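Local coordinates for effector protein hopAB3 (Pseudomonas syringae pv. maculicola, PDB 3TJY) that acts as a type III effector recognised by the tomato resistance kinase Pto, triggering host immunity there and promoting virulence in susceptible plants, at residues Arg6-Ala17 with Ala42-Phe51. Sequence-based numbering, arbitrary orientation.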
loop_
_atom_site.group_PDB
_atom_site.type_symbol
_atom_site.label_atom_id
_atom_site.label_comp_id
_atom_site.label_asym_id
_atom_site.label_seq_id
_atom_site.Cartn_x
_atom_site.Cartn_y
_atom_site.Cartn_z
ATOM N N ARG A 6 8.918 4.209 6.113
ATOM C CA ARG A 6 7.471 4.099 6.287
ATOM C C ARG A 6 6.869 3.049 5.357
ATOM O O ARG A 6 6.032 2.254 5.780
ATOM C CB ARG A 6 6.759 5.455 6.138
ATOM C CG ARG A 6 5.304 5.372 6.548
ATOM C CD ARG A 6 4.622 6.725 6.560
ATOM N NE ARG A 6 3.300 6.655 7.183
ATOM C CZ ARG A 6 2.942 7.354 8.257
ATOM N NH1 ARG A 6 3.803 8.189 8.831
ATOM N NH2 ARG A 6 1.720 7.227 8.757
ATOM N N ALA A 7 7.291 3.037 4.092
ATOM C CA ALA A 7 6.804 2.022 3.159
ATOM C C ALA A 7 7.173 0.627 3.626
ATOM O O ALA A 7 6.392 -0.316 3.472
ATOM C CB ALA A 7 7.352 2.283 1.758
ATOM N N ASN A 8 8.366 0.482 4.198
ATOM C CA ASN A 8 8.772 -0.831 4.716
ATOM C C ASN A 8 7.905 -1.293 5.876
ATOM O O ASN A 8 7.645 -2.493 6.023
ATOM C CB ASN A 8 10.238 -0.804 5.154
ATOM C CG ASN A 8 11.185 -0.691 3.991
ATOM O OD1 ASN A 8 10.866 -1.095 2.868
ATOM N ND2 ASN A 8 12.377 -0.158 4.255
ATOM N N ARG A 9 7.498 -0.341 6.721
ATOM C CA ARG A 9 6.577 -0.616 7.819
ATOM C C ARG A 9 5.204 -1.045 7.272
ATOM O O ARG A 9 4.561 -1.944 7.817
ATOM C CB ARG A 9 6.443 0.623 8.717
ATOM C CG ARG A 9 5.362 0.544 9.777
ATOM C CD ARG A 9 5.611 -0.606 10.742
ATOM N NE ARG A 9 4.879 -0.441 11.995
ATOM C CZ ARG A 9 4.677 -1.421 12.870
ATOM N NH1 ARG A 9 4.003 -1.190 13.990
ATOM N NH2 ARG A 9 5.142 -2.636 12.619
ATOM N N ILE A 10 4.757 -0.412 6.189
ATOM C CA ILE A 10 3.503 -0.827 5.555
ATOM C C ILE A 10 3.611 -2.292 5.131
ATOM O O ILE A 10 2.730 -3.097 5.417
ATOM C CB ILE A 10 3.137 0.077 4.345
ATOM C CG1 ILE A 10 2.868 1.508 4.815
ATOM C CG2 ILE A 10 1.885 -0.435 3.647
ATOM C CD1 ILE A 10 2.743 2.540 3.635
ATOM N N VAL A 11 4.686 -2.633 4.430
ATOM C CA VAL A 11 4.868 -4.007 3.992
ATOM C C VAL A 11 4.909 -4.953 5.192
ATOM O O VAL A 11 4.264 -5.988 5.179
ATOM C CB VAL A 11 6.112 -4.144 3.106
ATOM C CG1 VAL A 11 6.431 -5.625 2.809
ATOM C CG2 VAL A 11 5.903 -3.350 1.812
ATOM N N GLN A 12 5.673 -4.589 6.224
ATOM C CA GLN A 12 5.737 -5.376 7.455
ATOM C C GLN A 12 4.357 -5.617 8.049
ATOM O O GLN A 12 4.032 -6.731 8.464
ATOM C CB GLN A 12 6.574 -4.624 8.505
ATOM C CG GLN A 12 6.531 -5.228 9.903
ATOM C CD GLN A 12 7.304 -4.379 10.917
ATOM O OE1 GLN A 12 7.286 -3.145 10.852
ATOM N NE2 GLN A 12 7.988 -5.039 11.850
ATOM N N GLN A 13 3.582 -4.541 8.163
ATOM C CA GLN A 13 2.251 -4.644 8.741
ATOM C C GLN A 13 1.307 -5.476 7.869
ATOM O O GLN A 13 0.443 -6.193 8.397
ATOM C CB GLN A 13 1.677 -3.261 8.970
ATOM C CG GLN A 13 2.350 -2.494 10.097
ATOM C CD GLN A 13 1.721 -1.131 10.265
ATOM O OE1 GLN A 13 1.618 -0.379 9.317
ATOM N NE2 GLN A 13 1.255 -0.832 11.471
ATOM N N LEU A 14 1.438 -5.361 6.548
ATOM C CA LEU A 14 0.638 -6.207 5.644
ATOM C C LEU A 14 0.947 -7.690 5.848
ATOM O O LEU A 14 0.036 -8.516 5.947
ATOM C CB LEU A 14 0.881 -5.818 4.178
ATOM C CG LEU A 14 0.235 -4.495 3.763
ATOM C CD1 LEU A 14 0.744 -4.033 2.399
ATOM C CD2 LEU A 14 -1.287 -4.599 3.780
ATOM N N VAL A 15 2.230 -8.024 5.922
ATOM C CA VAL A 15 2.611 -9.413 6.184
ATOM C C VAL A 15 2.034 -9.888 7.523
ATOM O O VAL A 15 1.466 -10.984 7.616
ATOM C CB VAL A 15 4.139 -9.608 6.157
ATOM C CG1 VAL A 15 4.468 -11.054 6.457
ATOM C CG2 VAL A 15 4.715 -9.217 4.800
ATOM N N GLU A 16 2.164 -9.054 8.553
ATOM C CA GLU A 16 1.622 -9.368 9.883
ATOM C C GLU A 16 0.130 -9.671 9.768
ATOM O O GLU A 16 -0.403 -10.519 10.479
ATOM C CB GLU A 16 1.727 -8.180 10.844
ATOM C CG GLU A 16 3.107 -7.660 11.229
ATOM C CD GLU A 16 3.006 -6.356 12.043
ATOM O OE1 GLU A 16 4.012 -5.624 12.148
ATOM O OE2 GLU A 16 1.907 -6.052 12.572
ATOM N N ALA A 17 -0.542 -8.930 8.892
ATOM C CA ALA A 17 -1.989 -9.045 8.709
ATOM C C ALA A 17 -2.379 -10.206 7.801
ATOM O O ALA A 17 -3.567 -10.434 7.571
ATOM C CB ALA A 17 -2.547 -7.745 8.150
ATOM N N ALA A 42 -8.449 -6.267 7.831
ATOM C CA ALA A 42 -7.095 -6.091 8.367
ATOM C C ALA A 42 -6.170 -5.337 7.421
ATOM O O ALA A 42 -5.403 -4.464 7.854
ATOM C CB ALA A 42 -6.483 -7.469 8.731
ATOM N N GLU A 43 -6.220 -5.680 6.135
ATOM C CA GLU A 43 -5.454 -4.974 5.112
ATOM C C GLU A 43 -5.902 -3.524 4.944
ATOM O O GLU A 43 -5.065 -2.635 4.814
ATOM C CB GLU A 43 -5.550 -5.698 3.771
ATOM C CG GLU A 43 -4.945 -7.092 3.806
ATOM C CD GLU A 43 -5.357 -7.950 2.629
ATOM O OE1 GLU A 43 -6.304 -7.563 1.897
ATOM O OE2 GLU A 43 -4.734 -9.024 2.446
ATOM N N GLN A 44 -7.212 -3.288 4.923
ATOM C CA GLN A 44 -7.705 -1.902 4.882
ATOM C C GLN A 44 -7.165 -1.100 6.064
ATOM O O GLN A 44 -6.722 0.041 5.903
ATOM C CB GLN A 44 -9.227 -1.847 4.937
ATOM C CG GLN A 44 -9.759 -0.424 5.228
ATOM C CD GLN A 44 -11.268 -0.385 5.413
ATOM O OE1 GLN A 44 -11.784 -0.486 6.540
ATOM N NE2 GLN A 44 -11.994 -0.226 4.309
ATOM N N ASN A 45 -7.213 -1.677 7.255
ATOM C CA ASN A 45 -6.739 -0.937 8.423
ATOM C C ASN A 45 -5.253 -0.565 8.331
ATOM O O ASN A 45 -4.852 0.517 8.776
ATOM C CB ASN A 45 -7.079 -1.671 9.724
ATOM C CG ASN A 45 -8.557 -1.578 10.070
ATOM O OD1 ASN A 45 -9.352 -1.019 9.310
ATOM N ND2 ASN A 45 -8.932 -2.130 11.220
ATOM N N VAL A 46 -4.435 -1.432 7.735
ATOM C CA VAL A 46 -3.043 -1.053 7.497
ATOM C C VAL A 46 -2.948 0.150 6.578
ATOM O O VAL A 46 -2.236 1.107 6.871
ATOM C CB VAL A 46 -2.221 -2.199 6.874
ATOM C CG1 VAL A 46 -0.816 -1.698 6.488
ATOM C CG2 VAL A 46 -2.134 -3.366 7.848
ATOM N N PHE A 47 -3.660 0.104 5.461
ATOM C CA PHE A 47 -3.631 1.207 4.517
ATOM C C PHE A 47 -4.117 2.513 5.147
ATOM O O PHE A 47 -3.530 3.573 4.912
ATOM C CB PHE A 47 -4.406 0.854 3.236
ATOM C CG PHE A 47 -3.555 0.165 2.217
ATOM C CD1 PHE A 47 -2.793 0.909 1.330
ATOM C CD2 PHE A 47 -3.468 -1.213 2.178
ATOM C CE1 PHE A 47 -1.965 0.297 0.414
ATOM C CE2 PHE A 47 -2.643 -1.849 1.244
ATOM C CZ PHE A 47 -1.886 -1.082 0.371
ATOM N N LEU A 48 -5.167 2.430 5.967
ATOM C CA LEU A 48 -5.713 3.635 6.599
ATOM C C LEU A 48 -4.735 4.271 7.579
ATOM O O LEU A 48 -4.835 5.464 7.870
ATOM C CB LEU A 48 -7.043 3.350 7.310
ATOM C CG LEU A 48 -8.259 3.051 6.428
ATOM C CD1 LEU A 48 -9.484 2.684 7.264
ATOM C CD2 LEU A 48 -8.573 4.245 5.491
ATOM N N GLN A 49 -3.814 3.481 8.117
ATOM C CA GLN A 49 -2.830 4.037 9.051
ATOM C C GLN A 49 -1.840 4.927 8.318
ATOM O O GLN A 49 -1.173 5.757 8.946
ATOM C CB GLN A 49 -2.038 2.935 9.763
ATOM C CG GLN A 49 -2.834 2.066 10.691
ATOM C CD GLN A 49 -1.988 0.999 11.363
ATOM O OE1 GLN A 49 -0.950 1.298 11.949
ATOM N NE2 GLN A 49 -2.431 -0.259 11.278
ATOM N N HIS A 50 -1.735 4.750 7.004
ATOM C CA HIS A 50 -0.694 5.425 6.225
ATOM C C HIS A 50 -1.203 6.308 5.095
ATOM O O HIS A 50 -0.509 7.226 4.651
ATOM C CB HIS A 50 0.287 4.405 5.671
ATOM C CG HIS A 50 0.938 3.588 6.733
ATOM N ND1 HIS A 50 2.054 4.017 7.416
ATOM C CD2 HIS A 50 0.606 2.388 7.263
ATOM C CE1 HIS A 50 2.392 3.105 8.313
ATOM N NE2 HIS A 50 1.531 2.106 8.240
ATOM N N PHE A 51 -2.409 6.017 4.623
ATOM C CA PHE A 51 -3.055 6.838 3.604
ATOM C C PHE A 51 -4.440 7.211 4.116
ATOM O O PHE A 51 -5.435 6.646 3.693
ATOM C CB PHE A 51 -3.184 6.063 2.279
ATOM C CG PHE A 51 -1.869 5.593 1.721
ATOM C CD1 PHE A 51 -1.131 6.411 0.879
ATOM C CD2 PHE A 51 -1.381 4.326 2.029
ATOM C CE1 PHE A 51 0.091 5.983 0.340
ATOM C CE2 PHE A 51 -0.151 3.890 1.504
ATOM C CZ PHE A 51 0.580 4.731 0.662
#
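His50, set as a knob among Arg6, Arg9, Ile10 and Gln13, joins two antiparallel helices of the small helical bundle that forms the Pto-binding domain of this effector. The helices run at 162° to each other, their axes come within 9.4 Å, and the pairing shows how one imidazole can be fixed from several sides at once. Its NE2 donates a nearly straight bond (163°) to Gln13 OE1, 2.7 Å away, the donor lying in the carbonyl plane while the amide stands steeply across the ring. At the other ring nitrogen, ND1 accepts a weak bond from Arg6 NE at 2.9 Å. A CH-pi contact adds to these: Ile10 CG1 sits over one face, 3.5 Å from the ring centroid. This pattern is consistent with a neutral imidazole protonated on NE2, a state that the nearby arginines would probably favour.

Arg6 reaches this far because its chain is extended from CG to NE, with CG anti to the backbone N (chi1 -170°); NH2 adds a second weak bond to Gln49 O, which lies at the edge of the guanidinium, in its plane. The other end of the Gln13 amide is also used, NE2 donating to Gln49 OE1 at 3.1 Å from above that carbonyl plane. Alongside these polar groups the contact turns apolar. Val46 CG1 packs against Gln13 CB at 3.8 Å and also meets Leu14 CD2, which touches Phe47 CE2, while Ala17 CB meets Ala42 CB at 4.0 Å, at the C-terminal end of helix 3-16 and near the start of helix 41-50.

Deeper in the bundle, Ile10 and Phe51 continue onto helix 64-77 through Leu69 and Leu65, and Leu14 and Phe47 onto helix 21-32 through Ile24 and Phe28.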